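Local coordinates for C381 turret protein (Sulfolobus turreted icosahedral virus, PDB 4IND), which is a turret protein of an archaeal virus and probably builds part of its capsid turrets, as five copies of a triple jelly-roll chain, at residues A[76-90]-A[136-149]. Sequence-based numbering, arbitrary orientation. Where two conformers were deposited one is given.
Sequences QEGLYLIRIKVYNTN and PGLAILEFSLERVF. With 2HP (dihydrogenphosphate ion), chain U.
Arg147 reaches from strand 138-147 along the start of strand 78-88, and each part of its side chain meets something different. Arg147 CB lies 3.9 Å from Leu79 O. Arg147 CG sits over one face of the Tyr80 ring, toward its rim, in a CH-pi contact 3.9 Å from the ring centroid. CD passes Gln76 OE1. The chain then bends at chi3 (57°), which turns the guanidinium to the phosphate. NE and NH2 both donate to O2 of the dihydrogenphosphate, Arg147 NH2 at 2.9 Å. Arg147 NH1 donates to Gln76 OE1 at 2.9 Å, from above the amide plane. Glu77 O rests over the centre of one face of the guanidinium, while Gln76 OE1 and phosphate O2 lie at its edge. Leu79 N also gives O2 a nearly straight bond (168°), and Arg172 also donates to the ion.

Further along, the strands pair antiparallel. Arg83 NH2 and Glu146 OE1 form a charge-only salt bridge of 3.4 Å. Arg83 NH2 also donates to Leu75 O, and Glu146 OE1 accepts from Glu77 N, both of a neighbouring subunit. One water joins Leu81 O, Arg83 NE and Ser144 OG. Ile82, Ile84, Phe143 and Leu145 pack on the other face. A classic beta bulge sets Leu141 and Glu142 opposite the single residue Lys85. Thr89 N and OG1 both donate to Gly137 O.

The two are the central strands of a four-stranded antiparallel jelly-roll sheet, with strand 19-21 beside 138-147 and strand 114-124 beside 78-88.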
loop_
_atom_site.group_PDB
_atom_site.type_symbol
_atom_site.label_atom_id
_atom_site.label_comp_id
_atom_site.label_asym_id
_atom_site.label_seq_id
_atom_site.Cartn_x
_atom_site.Cartn_y
_atom_site.Cartn_z
ATOM N N GLN A 76 11.978 16.201 11.450
ATOM C CA GLN A 76 11.881 15.097 10.500
ATOM C C GLN A 76 11.620 15.698 9.127
ATOM O O GLN A 76 10.796 16.608 8.984
ATOM C CB GLN A 76 10.738 14.172 10.902
ATOM C CG GLN A 76 10.623 12.946 9.995
ATOM C CD GLN A 76 9.594 11.957 10.495
ATOM O OE1 GLN A 76 8.401 12.096 10.225
ATOM N NE2 GLN A 76 10.049 10.951 11.237
ATOM N N GLU A 77 12.317 15.206 8.109
ATOM C CA GLU A 77 12.132 15.743 6.770
ATOM C C GLU A 77 10.711 15.487 6.243
ATOM O O GLU A 77 10.059 14.511 6.607
ATOM C CB GLU A 77 13.209 15.213 5.812
ATOM C CG GLU A 77 14.583 15.838 6.091
ATOM C CD GLU A 77 15.602 15.630 4.968
ATOM O OE1 GLU A 77 15.512 14.593 4.274
ATOM O OE2 GLU A 77 16.502 16.503 4.787
ATOM N N GLY A 78 10.233 16.372 5.386
ATOM C CA GLY A 78 8.929 16.159 4.764
ATOM C C GLY A 78 8.248 17.483 4.540
ATOM O O GLY A 78 8.860 18.529 4.719
ATOM N N LEU A 79 6.991 17.429 4.107
ATOM C CA LEU A 79 6.215 18.630 3.800
ATOM C C LEU A 79 5.235 18.871 4.931
ATOM O O LEU A 79 4.415 18.024 5.235
ATOM C CB LEU A 79 5.456 18.437 2.478
ATOM C CG LEU A 79 4.524 19.624 2.144
ATOM C CD1 LEU A 79 5.344 20.902 1.971
ATOM C CD2 LEU A 79 3.702 19.315 0.905
ATOM N N TYR A 80 5.335 20.035 5.570
ATOM C CA TYR A 80 4.523 20.344 6.739
ATOM C C TYR A 80 3.456 21.351 6.427
ATOM O O TYR A 80 3.691 22.315 5.703
ATOM C CB TYR A 80 5.396 20.942 7.866
ATOM C CG TYR A 80 6.273 19.904 8.529
ATOM C CD1 TYR A 80 5.851 19.225 9.668
ATOM C CD2 TYR A 80 7.523 19.602 8.020
ATOM C CE1 TYR A 80 6.645 18.263 10.262
ATOM C CE2 TYR A 80 8.312 18.639 8.601
ATOM C CZ TYR A 80 7.878 17.979 9.728
ATOM O OH TYR A 80 8.674 17.023 10.330
ATOM N N LEU A 81 2.283 21.116 7.003
ATOM C CA LEU A 81 1.247 22.111 7.089
ATOM C C LEU A 81 1.385 22.698 8.475
ATOM O O LEU A 81 1.359 21.968 9.477
ATOM C CB LEU A 81 -0.144 21.480 6.954
ATOM C CG LEU A 81 -1.252 22.494 7.271
ATOM C CD1 LEU A 81 -1.486 23.373 6.049
ATOM C CD2 LEU A 81 -2.550 21.818 7.745
ATOM N N ILE A 82 1.528 24.015 8.533
ATOM C CA ILE A 82 1.628 24.714 9.811
ATOM C C ILE A 82 0.301 25.421 10.072
ATOM O O ILE A 82 -0.253 26.078 9.176
ATOM C CB ILE A 82 2.764 25.722 9.770
ATOM C CG1 ILE A 82 4.102 24.974 9.827
ATOM C CG2 ILE A 82 2.650 26.734 10.906
ATOM C CD1 ILE A 82 5.295 25.842 9.561
ATOM N N ARG A 83 -0.225 25.260 11.283
ATOM C CA ARG A 83 -1.379 26.034 11.718
ATOM C C ARG A 83 -0.987 26.834 12.952
ATOM O O ARG A 83 -0.472 26.284 13.930
ATOM C CB ARG A 83 -2.579 25.127 11.988
ATOM C CG ARG A 83 -3.218 24.542 10.698
ATOM C CD ARG A 83 -4.175 23.424 11.022
ATOM N NE ARG A 83 -3.473 22.281 11.594
ATOM C CZ ARG A 83 -4.044 21.348 12.347
ATOM N NH1 ARG A 83 -5.339 21.414 12.625
ATOM N NH2 ARG A 83 -3.313 20.352 12.822
ATOM N N ILE A 84 -1.219 28.138 12.898
ATOM C CA ILE A 84 -1.005 28.981 14.075
ATOM C C ILE A 84 -2.333 29.579 14.495
ATOM O O ILE A 84 -2.912 30.364 13.751
ATOM C CB ILE A 84 -0.028 30.133 13.790
ATOM C CG1 ILE A 84 1.162 29.650 12.958
ATOM C CG2 ILE A 84 0.472 30.750 15.127
ATOM C CD1 ILE A 84 2.207 30.748 12.651
ATOM N N LYS A 85 -2.828 29.222 15.682
ATOM C CA LYS A 85 -4.077 29.816 16.161
ATOM C C LYS A 85 -3.737 31.131 16.820
ATOM O O LYS A 85 -2.953 31.181 17.780
ATOM C CB LYS A 85 -4.807 28.922 17.174
ATOM C CG LYS A 85 -6.182 29.505 17.550
ATOM C CD LYS A 85 -6.913 28.688 18.643
ATOM C CE LYS A 85 -7.395 27.350 18.111
ATOM N NZ LYS A 85 -8.399 27.512 17.038
ATOM N N VAL A 86 -4.303 32.213 16.311
ATOM C CA VAL A 86 -3.987 33.526 16.904
ATOM C C VAL A 86 -5.263 34.286 17.221
ATOM O O VAL A 86 -6.351 33.919 16.769
ATOM C CB VAL A 86 -3.097 34.402 15.981
ATOM C CG1 VAL A 86 -1.789 33.707 15.650
ATOM C CG2 VAL A 86 -3.856 34.761 14.709
ATOM N N TYR A 87 -5.131 35.352 18.003
ATOM C CA TYR A 87 -6.244 36.224 18.302
ATOM C C TYR A 87 -5.756 37.674 18.234
ATOM O O TYR A 87 -4.763 38.053 18.875
ATOM C CB TYR A 87 -6.853 35.931 19.687
ATOM C CG TYR A 87 -7.973 36.892 20.034
ATOM C CD1 TYR A 87 -9.264 36.657 19.600
ATOM C CD2 TYR A 87 -7.734 38.044 20.791
ATOM C CE1 TYR A 87 -10.294 37.524 19.908
ATOM C CE2 TYR A 87 -8.767 38.931 21.110
ATOM C CZ TYR A 87 -10.045 38.665 20.653
ATOM O OH TYR A 87 -11.093 39.523 20.940
ATOM N N ASN A 88 -6.436 38.477 17.430
ATOM C CA ASN A 88 -6.020 39.852 17.220
ATOM C C ASN A 88 -6.661 40.729 18.289
ATOM O O ASN A 88 -7.865 40.987 18.255
ATOM C CB ASN A 88 -6.440 40.321 15.824
ATOM C CG ASN A 88 -6.032 41.769 15.553
ATOM O OD1 ASN A 88 -5.267 42.365 16.322
ATOM N ND2 ASN A 88 -6.530 42.337 14.462
ATOM N N THR A 89 -5.868 41.152 19.270
ATOM C CA THR A 89 -6.395 41.946 20.373
ATOM C C THR A 89 -6.579 43.397 19.989
ATOM O O THR A 89 -7.167 44.148 20.743
ATOM C CB THR A 89 -5.491 41.906 21.633
ATOM O OG1 THR A 89 -4.259 42.562 21.343
ATOM C CG2 THR A 89 -5.193 40.468 22.072
ATOM N N ASN A 90 -6.039 43.800 18.840
ATOM C CA ASN A 90 -6.177 45.175 18.360
ATOM C C ASN A 90 -7.598 45.494 17.867
ATOM O O ASN A 90 -8.316 44.616 17.401
ATOM C CB ASN A 90 -5.204 45.434 17.183
ATOM C CG ASN A 90 -3.751 45.139 17.538
ATOM O OD1 ASN A 90 -3.255 44.212 17.348
ATOM N ND2 ASN A 90 -3.174 45.940 18.030
ATOM N N PRO A 136 2.474 43.340 16.444
ATOM C CA PRO A 136 2.023 43.706 17.792
ATOM C C PRO A 136 0.520 43.517 17.987
ATOM O O PRO A 136 -0.280 43.867 17.106
ATOM C CB PRO A 136 2.384 45.191 17.883
ATOM C CG PRO A 136 3.553 45.331 16.973
ATOM C CD PRO A 136 3.267 44.417 15.815
ATOM N N GLY A 137 0.135 42.978 19.144
ATOM C CA GLY A 137 -1.278 42.853 19.461
ATOM C C GLY A 137 -1.834 41.476 19.130
ATOM O O GLY A 137 -2.943 41.149 19.536
ATOM N N LEU A 138 -1.073 40.667 18.400
ATOM C CA LEU A 138 -1.515 39.294 18.117
ATOM C C LEU A 138 -1.185 38.404 19.312
ATOM O O LEU A 138 -0.042 38.361 19.772
ATOM C CB LEU A 138 -0.820 38.732 16.884
ATOM C CG LEU A 138 -1.470 38.791 15.516
ATOM C CD1 LEU A 138 -0.784 37.766 14.609
ATOM C CD2 LEU A 138 -2.992 38.562 15.583
ATOM N N ALA A 139 -2.193 37.726 19.835
ATOM C CA ALA A 139 -1.993 36.674 20.819
ATOM C C ALA A 139 -1.720 35.369 20.057
ATOM O O ALA A 139 -2.400 35.073 19.068
ATOM C CB ALA A 139 -3.271 36.531 21.658
ATOM N N ILE A 140 -0.738 34.595 20.513
ATOM C CA ILE A 140 -0.439 33.310 19.893
ATOM C C ILE A 140 -0.924 32.181 20.792
ATOM O O ILE A 140 -0.388 31.976 21.877
ATOM C CB ILE A 140 1.067 33.170 19.643
ATOM C CG1 ILE A 140 1.613 34.451 19.010
ATOM C CG2 ILE A 140 1.368 31.955 18.777
ATOM C CD1 ILE A 140 3.132 34.559 19.037
ATOM N N LEU A 141 -1.936 31.441 20.341
ATOM C CA LEU A 141 -2.575 30.442 21.208
ATOM C C LEU A 141 -2.032 29.021 21.017
ATOM O O LEU A 141 -1.869 28.278 21.997
ATOM C CB LEU A 141 -4.099 30.426 21.024
ATOM C CG LEU A 141 -4.909 31.722 21.059
ATOM C CD1 LEU A 141 -6.375 31.431 21.391
ATOM C CD2 LEU A 141 -4.340 32.717 22.019
ATOM N N GLU A 142 -1.795 28.640 19.765
ATOM C CA GLU A 142 -1.311 27.286 19.451
ATOM C C GLU A 142 -0.417 27.348 18.236
ATOM O O GLU A 142 -0.578 28.205 17.393
ATOM C CB GLU A 142 -2.456 26.306 19.176
ATOM C CG GLU A 142 -3.411 26.047 20.332
ATOM C CD GLU A 142 -4.630 25.195 19.909
ATOM O OE1 GLU A 142 -5.775 25.656 20.127
ATOM O OE2 GLU A 142 -4.450 24.061 19.395
ATOM N N PHE A 143 0.530 26.425 18.151
ATOM C CA PHE A 143 1.390 26.331 16.983
ATOM C C PHE A 143 1.527 24.854 16.687
ATOM O O PHE A 143 1.958 24.088 17.556
ATOM C CB PHE A 143 2.759 26.946 17.254
ATOM C CG PHE A 143 3.672 26.969 16.039
ATOM C CD1 PHE A 143 3.610 28.005 15.120
ATOM C CD2 PHE A 143 4.575 25.926 15.824
ATOM C CE1 PHE A 143 4.448 28.019 14.007
ATOM C CE2 PHE A 143 5.418 25.923 14.729
ATOM C CZ PHE A 143 5.368 26.973 13.820
ATOM N N SER A 144 1.161 24.470 15.463
ATOM C CA SER A 144 1.073 23.067 15.045
ATOM C C SER A 144 1.872 22.814 13.766
ATOM O O SER A 144 1.735 23.523 12.775
ATOM C CB SER A 144 -0.393 22.652 14.841
ATOM O OG SER A 144 -0.494 21.391 14.163
ATOM N N LEU A 145 2.696 21.776 13.799
ATOM C CA LEU A 145 3.469 21.318 12.640
ATOM C C LEU A 145 3.024 19.908 12.350
ATOM O O LEU A 145 3.213 19.027 13.186
ATOM C CB LEU A 145 4.960 21.242 13.013
ATOM C CG LEU A 145 5.813 22.495 13.028
ATOM C CD1 LEU A 145 7.068 22.314 13.912
ATOM C CD2 LEU A 145 6.229 22.795 11.610
ATOM N N GLU A 146 2.425 19.659 11.191
ATOM C CA GLU A 146 2.036 18.277 10.879
ATOM C C GLU A 146 2.398 17.972 9.436
ATOM O O GLU A 146 2.268 18.823 8.569
ATOM C CB GLU A 146 0.531 18.035 11.142
ATOM C CG GLU A 146 -0.390 18.622 10.078
ATOM C CD GLU A 146 -1.723 17.859 9.924
ATOM O OE1 GLU A 146 -2.461 17.692 10.929
ATOM O OE2 GLU A 146 -2.042 17.454 8.778
ATOM N N ARG A 147 2.858 16.754 9.184
ATOM C CA ARG A 147 3.169 16.340 7.828
ATOM C C ARG A 147 1.859 16.009 7.100
ATOM O O ARG A 147 1.012 15.292 7.620
ATOM C CB ARG A 147 4.110 15.123 7.859
ATOM C CG ARG A 147 5.497 15.470 8.457
ATOM C CD ARG A 147 6.466 14.309 8.328
ATOM N NE ARG A 147 6.583 13.919 6.932
ATOM C CZ ARG A 147 7.264 12.869 6.505
ATOM N NH1 ARG A 147 7.900 12.098 7.376
ATOM N NH2 ARG A 147 7.297 12.587 5.205
ATOM N N VAL A 148 1.687 16.549 5.907
ATOM C CA VAL A 148 0.473 16.257 5.118
ATOM C C VAL A 148 0.738 15.081 4.183
ATOM O O VAL A 148 1.876 14.745 3.929
ATOM C CB VAL A 148 0.045 17.488 4.311
ATOM C CG1 VAL A 148 -0.261 18.635 5.240
ATOM C CG2 VAL A 148 1.144 17.909 3.355
ATOM N N PHE A 149 -0.291 14.436 3.669
ATOM C CA PHE A 149 -0.053 13.295 2.802
ATOM C C PHE A 149 0.414 12.125 3.657
ATOM O O PHE A 149 0.943 11.138 3.151
ATOM C CB PHE A 149 0.972 13.649 1.713
ATOM C CG PHE A 149 0.573 14.847 0.889
ATOM C CD1 PHE A 149 -0.709 14.926 0.333
ATOM C CD2 PHE A 149 1.442 15.906 0.707
ATOM C CE1 PHE A 149 -1.098 16.045 -0.392
ATOM C CE2 PHE A 149 1.062 17.024 -0.037
ATOM C CZ PHE A 149 -0.216 17.085 -0.585
HETATM P P 2HP U . 4.642 14.616 3.596
HETATM O O1 2HP U . 4.853 14.506 2.107
HETATM O O2 2HP U . 6.040 14.885 4.058
HETATM O O3 2HP U . 4.096 13.254 4.131
HETATM O O4 2HP U . 3.744 15.818 4.029
HETATM O O HOH W 1 -0.713 21.710 11.255
#